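Local atomic coordinates of DUF4393 domain-containing protein (Alcanivorax borkumensis, PDB entry 3H35), a protein that is of unknown function but belongs to the abortive infection alpha family, whose name suggests a part in bacterial defence against phage. Residues G56-L61 with A107-H112; A72-Y77 with T130-C135. All blocks are in the same frame, centred on the assembly; numbering follows the deposited sequence.

Contact 1. Residues G56-L61 with A107-H112. With EDO (1,2-ethanediol), chain D.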
loop_
_atom_site.group_PDB
_atom_site.type_symbol
_atom_site.label_atom_id
_atom_site.label_comp_id
_atom_site.label_asym_id
_atom_site.label_seq_id
_atom_site.Cartn_x
_atom_site.Cartn_y
_atom_site.Cartn_z
ATOM N N GLY A 56 -6.362 18.048 5.112
ATOM C CA GLY A 56 -6.585 19.211 4.225
ATOM C C GLY A 56 -5.468 19.319 3.159
ATOM O O GLY A 56 -5.731 19.535 1.978
ATOM N N ASP A 57 -4.225 19.131 3.574
ATOM C CA ASP A 57 -3.111 19.242 2.631
ATOM C C ASP A 57 -3.242 18.173 1.554
ATOM O O ASP A 57 -3.115 18.499 0.382
ATOM C CB ASP A 57 -1.736 19.168 3.327
ATOM C CG ASP A 57 -1.349 20.478 4.012
ATOM O OD1 ASP A 57 -2.083 21.456 3.809
ATOM O OD2 ASP A 57 -0.316 20.548 4.742
ATOM N N GLU A 58 -3.517 16.932 1.946
ATOM C CA GLU A 58 -3.705 15.836 0.975
ATOM C C GLU A 58 -4.852 16.128 0.001
ATOM O O GLU A 58 -4.739 15.842 -1.197
ATOM C CB GLU A 58 -3.970 14.497 1.692
ATOM C CG GLU A 58 -2.729 13.922 2.377
ATOM C CD GLU A 58 -3.031 12.878 3.438
ATOM O OE1 GLU A 58 -4.219 12.739 3.796
ATOM O OE2 GLU A 58 -2.061 12.223 3.929
ATOM N N ALA A 59 -5.933 16.696 0.533
ATOM C CA ALA A 59 -7.115 17.015 -0.232
ATOM C C ALA A 59 -6.791 18.140 -1.241
ATOM O O ALA A 59 -7.276 18.117 -2.393
ATOM C CB ALA A 59 -8.256 17.443 0.701
ATOM N N ARG A 60 -6.003 19.128 -0.786
ATOM C CA ARG A 60 -5.590 20.217 -1.655
ATOM C C ARG A 60 -4.693 19.710 -2.804
ATOM O O ARG A 60 -4.812 20.172 -3.953
ATOM C CB ARG A 60 -4.916 21.339 -0.831
ATOM C CG ARG A 60 -5.889 22.135 0.048
ATOM C CD ARG A 60 -5.252 23.339 0.663
ATOM N NE ARG A 60 -5.047 24.317 -0.385
ATOM C CZ ARG A 60 -5.893 25.275 -0.729
ATOM N NH1 ARG A 60 -7.031 25.456 -0.064
ATOM N NH2 ARG A 60 -5.585 26.080 -1.742
ATOM N N LEU A 61 -3.807 18.740 -2.501
ATOM C CA LEU A 61 -3.008 18.078 -3.541
ATOM C C LEU A 61 -3.882 17.334 -4.551
ATOM O O LEU A 61 -3.693 17.450 -5.746
ATOM C CB LEU A 61 -2.005 17.076 -2.937
ATOM C CG LEU A 61 -0.788 17.657 -2.236
ATOM C CD1 LEU A 61 -0.083 16.546 -1.384
ATOM C CD2 LEU A 61 0.123 18.298 -3.300
ATOM N N ALA A 107 6.415 14.268 1.270
ATOM C CA ALA A 107 6.710 12.860 1.066
ATOM C C ALA A 107 5.717 11.946 1.804
ATOM O O ALA A 107 5.243 10.957 1.222
ATOM C CB ALA A 107 8.189 12.529 1.421
ATOM N N LEU A 108 5.350 12.300 3.034
ATOM C CA LEU A 108 4.303 11.573 3.758
ATOM C C LEU A 108 2.973 11.613 3.022
ATOM O O LEU A 108 2.274 10.586 2.893
ATOM C CB LEU A 108 4.083 12.141 5.158
ATOM C CG LEU A 108 5.075 11.713 6.228
ATOM C CD1 LEU A 108 5.052 12.764 7.422
ATOM C CD2 LEU A 108 4.775 10.260 6.690
ATOM N N TYR A 109 2.631 12.804 2.526
ATOM C CA TYR A 109 1.372 12.961 1.807
ATOM C C TYR A 109 1.356 12.104 0.564
ATOM O O TYR A 109 0.353 11.467 0.250
ATOM C CB TYR A 109 1.158 14.406 1.394
ATOM C CG TYR A 109 0.985 15.392 2.529
ATOM C CD1 TYR A 109 0.501 14.985 3.793
ATOM C CD2 TYR A 109 1.259 16.745 2.338
ATOM C CE1 TYR A 109 0.325 15.901 4.825
ATOM C CE2 TYR A 109 1.075 17.694 3.383
ATOM C CZ TYR A 109 0.609 17.263 4.617
ATOM O OH TYR A 109 0.393 18.186 5.633
ATOM N N LEU A 110 2.453 12.126 -0.191
ATOM C CA LEU A 110 2.509 11.325 -1.415
ATOM C C LEU A 110 2.472 9.834 -1.125
ATOM O O LEU A 110 1.835 9.065 -1.850
ATOM C CB LEU A 110 3.724 11.675 -2.238
ATOM C CG LEU A 110 3.721 13.062 -2.888
ATOM C CD1 LEU A 110 5.128 13.424 -3.444
ATOM C CD2 LEU A 110 2.681 13.112 -3.986
ATOM N N ASN A 111 3.107 9.402 -0.038
ATOM C CA ASN A 111 3.037 7.987 0.325
ATOM C C ASN A 111 1.583 7.566 0.535
ATOM O O ASN A 111 1.176 6.533 0.060
ATOM C CB ASN A 111 3.802 7.689 1.592
ATOM C CG ASN A 111 4.060 6.220 1.754
ATOM O OD1 ASN A 111 4.984 5.680 1.134
ATOM N ND2 ASN A 111 3.203 5.552 2.482
ATOM N N HIS A 112 0.810 8.390 1.239
ATOM C CA HIS A 112 -0.602 8.114 1.453
ATOM C C HIS A 112 -1.440 8.149 0.156
ATOM O O HIS A 112 -2.231 7.248 -0.069
ATOM C CB HIS A 112 -1.182 9.128 2.460
ATOM C CG HIS A 112 -2.602 8.834 2.882
ATOM N ND1 HIS A 112 -2.925 7.852 3.789
ATOM C CD2 HIS A 112 -3.776 9.391 2.500
ATOM C CE1 HIS A 112 -4.230 7.826 3.964
ATOM N NE2 HIS A 112 -4.777 8.746 3.182
HETATM C C1 EDO D . 5.740 6.893 -2.069
HETATM O O1 EDO D . 6.451 6.511 -0.879
HETATM C C2 EDO D . 4.924 5.757 -2.647
HETATM O O2 EDO D . 4.917 5.897 -4.058
HETATM O O HOH W 1 0.260 11.452 4.985
#
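Y109 is the centre of this helix-helix contact: its ring reaches across from 107-112 and meets D57, E58 and L61 of 56-61. At the far end of the ring, Y109 OH donates a hydrogen bond of 2.6 Å to D57 OD2, arriving on the anti side of the carboxylate, 20° out of its plane. Backbone amides of Q101 and C102 also bind this carboxylate, one to each oxygen, which fixes its rotation and probably favours the charged form. E58, with CG set anti to its carbonyl carbon, lays CG 3.7 Å from Y109 CD1. Helices 56-65 and 106-115 of an alpha-plus-beta domain with an antiparallel four-stranded sheet, from a family grouped in the HTH clan, are joined here, the short segments crossing at -67°. Beyond Y109, the E58 carboxylate lies almost parallel to the H112 ring, the planes 4° apart, with OE2 3.5 Å from H112 CB. E58 OE2 accepts a 2.7 Å hydrogen bond from a water that sits at the edge of the Y109 ring, while OE1 forms a salt bridge with R49 of the second subunit. L61 CD1 packs 3.7 Å from Y109 CB, nearer the root of the tyrosine.

Contact 2. Residues A72-Y77 with T130-C135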
loop_
_atom_site.group_PDB
_atom_site.type_symbol
_atom_site.label_atom_id
_atom_site.label_comp_id
_atom_site.label_asym_id
_atom_site.label_seq_id
_atom_site.Cartn_x
_atom_site.Cartn_y
_atom_site.Cartn_z
ATOM N N ALA A 72 5.935 17.595 -11.358
ATOM C CA ALA A 72 7.217 16.913 -11.258
ATOM C C ALA A 72 7.220 15.995 -10.040
ATOM O O ALA A 72 6.734 16.355 -8.956
ATOM C CB ALA A 72 8.390 17.915 -11.190
ATOM N N LEU A 73 7.754 14.803 -10.228
ATOM C CA LEU A 73 7.864 13.813 -9.188
ATOM C C LEU A 73 9.254 13.245 -9.197
ATOM O O LEU A 73 9.761 12.838 -10.230
ATOM C CB LEU A 73 6.856 12.674 -9.476
ATOM C CG LEU A 73 6.619 11.614 -8.397
ATOM C CD1 LEU A 73 6.089 12.284 -7.109
ATOM C CD2 LEU A 73 5.650 10.557 -8.927
ATOM N N LEU A 74 9.899 13.236 -8.057
ATOM C CA LEU A 74 11.162 12.508 -7.924
ATOM C C LEU A 74 10.867 11.251 -7.146
ATOM O O LEU A 74 10.229 11.295 -6.090
ATOM C CB LEU A 74 12.217 13.331 -7.161
ATOM C CG LEU A 74 12.684 14.682 -7.709
ATOM C CD1 LEU A 74 13.774 15.246 -6.744
ATOM C CD2 LEU A 74 13.187 14.540 -9.134
ATOM N N THR A 75 11.293 10.125 -7.680
ATOM C CA THR A 75 11.098 8.860 -7.020
ATOM C C THR A 75 12.456 8.245 -6.698
ATOM O O THR A 75 13.328 8.172 -7.552
ATOM C CB THR A 75 10.260 7.934 -7.926
ATOM O OG1 THR A 75 8.991 8.563 -8.251
ATOM C CG2 THR A 75 10.057 6.603 -7.259
ATOM N N LEU A 76 12.637 7.841 -5.451
ATOM C CA LEU A 76 13.813 7.129 -5.026
ATOM C C LEU A 76 13.493 5.661 -5.056
ATOM O O LEU A 76 12.558 5.175 -4.390
ATOM C CB LEU A 76 14.257 7.563 -3.635
ATOM C CG LEU A 76 14.732 9.005 -3.513
ATOM C CD1 LEU A 76 15.078 9.348 -2.036
ATOM C CD2 LEU A 76 15.920 9.295 -4.446
ATOM N N TYR A 77 14.286 4.969 -5.873
ATOM C CA TYR A 77 14.229 3.550 -6.071
ATOM C C TYR A 77 15.405 2.871 -5.414
ATOM O O TYR A 77 16.536 3.354 -5.483
ATOM C CB TYR A 77 14.319 3.228 -7.554
ATOM C CG TYR A 77 13.054 3.448 -8.300
ATOM C CD1 TYR A 77 12.108 2.450 -8.407
ATOM C CD2 TYR A 77 12.792 4.657 -8.897
ATOM C CE1 TYR A 77 10.899 2.662 -9.123
ATOM C CE2 TYR A 77 11.606 4.881 -9.616
ATOM C CZ TYR A 77 10.668 3.881 -9.713
ATOM O OH TYR A 77 9.515 4.122 -10.397
ATOM N N THR A 130 12.676 22.328 -15.186
ATOM C CA THR A 130 12.982 23.307 -14.156
ATOM C C THR A 130 12.486 22.837 -12.792
ATOM O O THR A 130 13.243 22.887 -11.809
ATOM C CB THR A 130 12.368 24.645 -14.522
ATOM O OG1 THR A 130 13.057 25.137 -15.672
ATOM C CG2 THR A 130 12.512 25.638 -13.401
ATOM N N ASP A 131 11.247 22.325 -12.747
ATOM C CA ASP A 131 10.699 21.795 -11.499
ATOM C C ASP A 131 11.486 20.627 -10.895
ATOM O O ASP A 131 11.692 20.568 -9.685
ATOM C CB ASP A 131 9.242 21.395 -11.687
ATOM C CG ASP A 131 8.341 22.611 -11.851
ATOM O OD1 ASP A 131 8.261 23.400 -10.895
ATOM O OD2 ASP A 131 7.753 22.792 -12.936
ATOM N N TYR A 132 11.925 19.697 -11.727
ATOM C CA TYR A 132 12.773 18.627 -11.222
ATOM C C TYR A 132 14.021 19.199 -10.548
ATOM O O TYR A 132 14.416 18.731 -9.473
ATOM C CB TYR A 132 13.206 17.707 -12.347
ATOM C CG TYR A 132 12.072 16.927 -12.992
ATOM C CD1 TYR A 132 11.337 16.001 -12.267
ATOM C CD2 TYR A 132 11.766 17.089 -14.345
ATOM C CE1 TYR A 132 10.287 15.296 -12.859
ATOM C CE2 TYR A 132 10.740 16.394 -14.939
ATOM C CZ TYR A 132 9.998 15.482 -14.198
ATOM O OH TYR A 132 8.978 14.782 -14.820
ATOM N N GLU A 133 14.628 20.209 -11.201
ATOM C CA GLU A 133 15.825 20.857 -10.709
ATOM C C GLU A 133 15.573 21.530 -9.380
ATOM O O GLU A 133 16.335 21.333 -8.437
ATOM C CB GLU A 133 16.384 21.850 -11.748
ATOM C CG GLU A 133 16.922 21.159 -12.985
ATOM C CD GLU A 133 17.242 22.103 -14.163
ATOM O OE1 GLU A 133 17.090 23.360 -14.039
ATOM O OE2 GLU A 133 17.648 21.574 -15.227
ATOM N N LEU A 134 14.489 22.288 -9.277
ATOM C CA LEU A 134 14.073 22.825 -7.983
ATOM C C LEU A 134 13.884 21.722 -6.944
ATOM O O LEU A 134 14.309 21.886 -5.805
ATOM C CB LEU A 134 12.759 23.598 -8.088
ATOM C CG LEU A 134 12.763 24.888 -8.882
ATOM C CD1 LEU A 134 11.323 25.393 -8.916
ATOM C CD2 LEU A 134 13.780 25.981 -8.319
ATOM N N CYS A 135 13.220 20.619 -7.304
ATOM C CA CYS A 135 13.027 19.548 -6.345
ATOM C C CYS A 135 14.348 18.901 -5.929
ATOM O O CYS A 135 14.552 18.589 -4.755
ATOM C CB CYS A 135 12.137 18.459 -6.927
ATOM S SG CYS A 135 10.424 18.941 -7.059
#
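A72 and Y132 make the main apolar meeting between strand 72-77 and helix 130-135. The methyl of A72 lies over one face of the Y132 ring in a CH-pi contact, its CB 4.0 Å from the ring centroid and 27° off the normal, displaced toward the CD1-CE1 side of the rim. The same methyl abuts the helix as well, with A72 CB 3.6 Å from D131 CB, so one methyl touches two successive residues of the helix.

Further along the strand, L74 brings its two methyls to different residues. L74 CD1 packs 3.6 Å from C135 CB, whereas L74 CD2 approaches Y132 CD1 at 3.9 Å. A first torsion of -61° sets L74 CG beside its own backbone N, and the extended second torsion carries the branch out to the helix; F141 of helix 139-151 also touches this leucine.

Polar atoms enter at the margins. L73 O stands near the plane of the Y132 ring, at its edge, 3.6 Å from Y132 CE1. The tyrosine hydroxyl is hydrogen-bonded to E160 O and T125 N, and D131 OD1 to N93 ND2; the rings of F124 and Y132 meet.

The contact packs helix 129-137 against one end of strand 71-77, an inner strand of the antiparallel sheet, at a segment angle of 46°. No hydrogen bond joins the two segments, so strand and helix are held to each other by apolar packing. The polar ends of Y132 and D131 are instead tied to neighbouring parts of the chain: the bonds to E160 and T125 hold the hydroxyl end of the tyrosine in place, while the turn of its ring against A72 is limited by that methyl on one face and by F124 where the rings meet.

How the contacts relate
Contacts 1 and 2 lie about 16 Å apart, centre to centre, and their segments alternate along the chain: helix 56-65 runs on to strand 71-77, and helix 106-115 precedes helix 129-137. They also touch directly, L110 CD1 of contact 1 packing 4.0 Å from L73 CD1 of contact 2. Contact 1 is the more central, about 6 Å from the centre of the chain against about 12 Å for contact 2, and it adjoins the second subunit. No active site is known. An ethanediol, probably from the crystallisation liquor, donates from O1 to N111 OD1 at 2.6 Å and is also hydrogen-bonded to R90, whose NE bonds to T75 of contact 2.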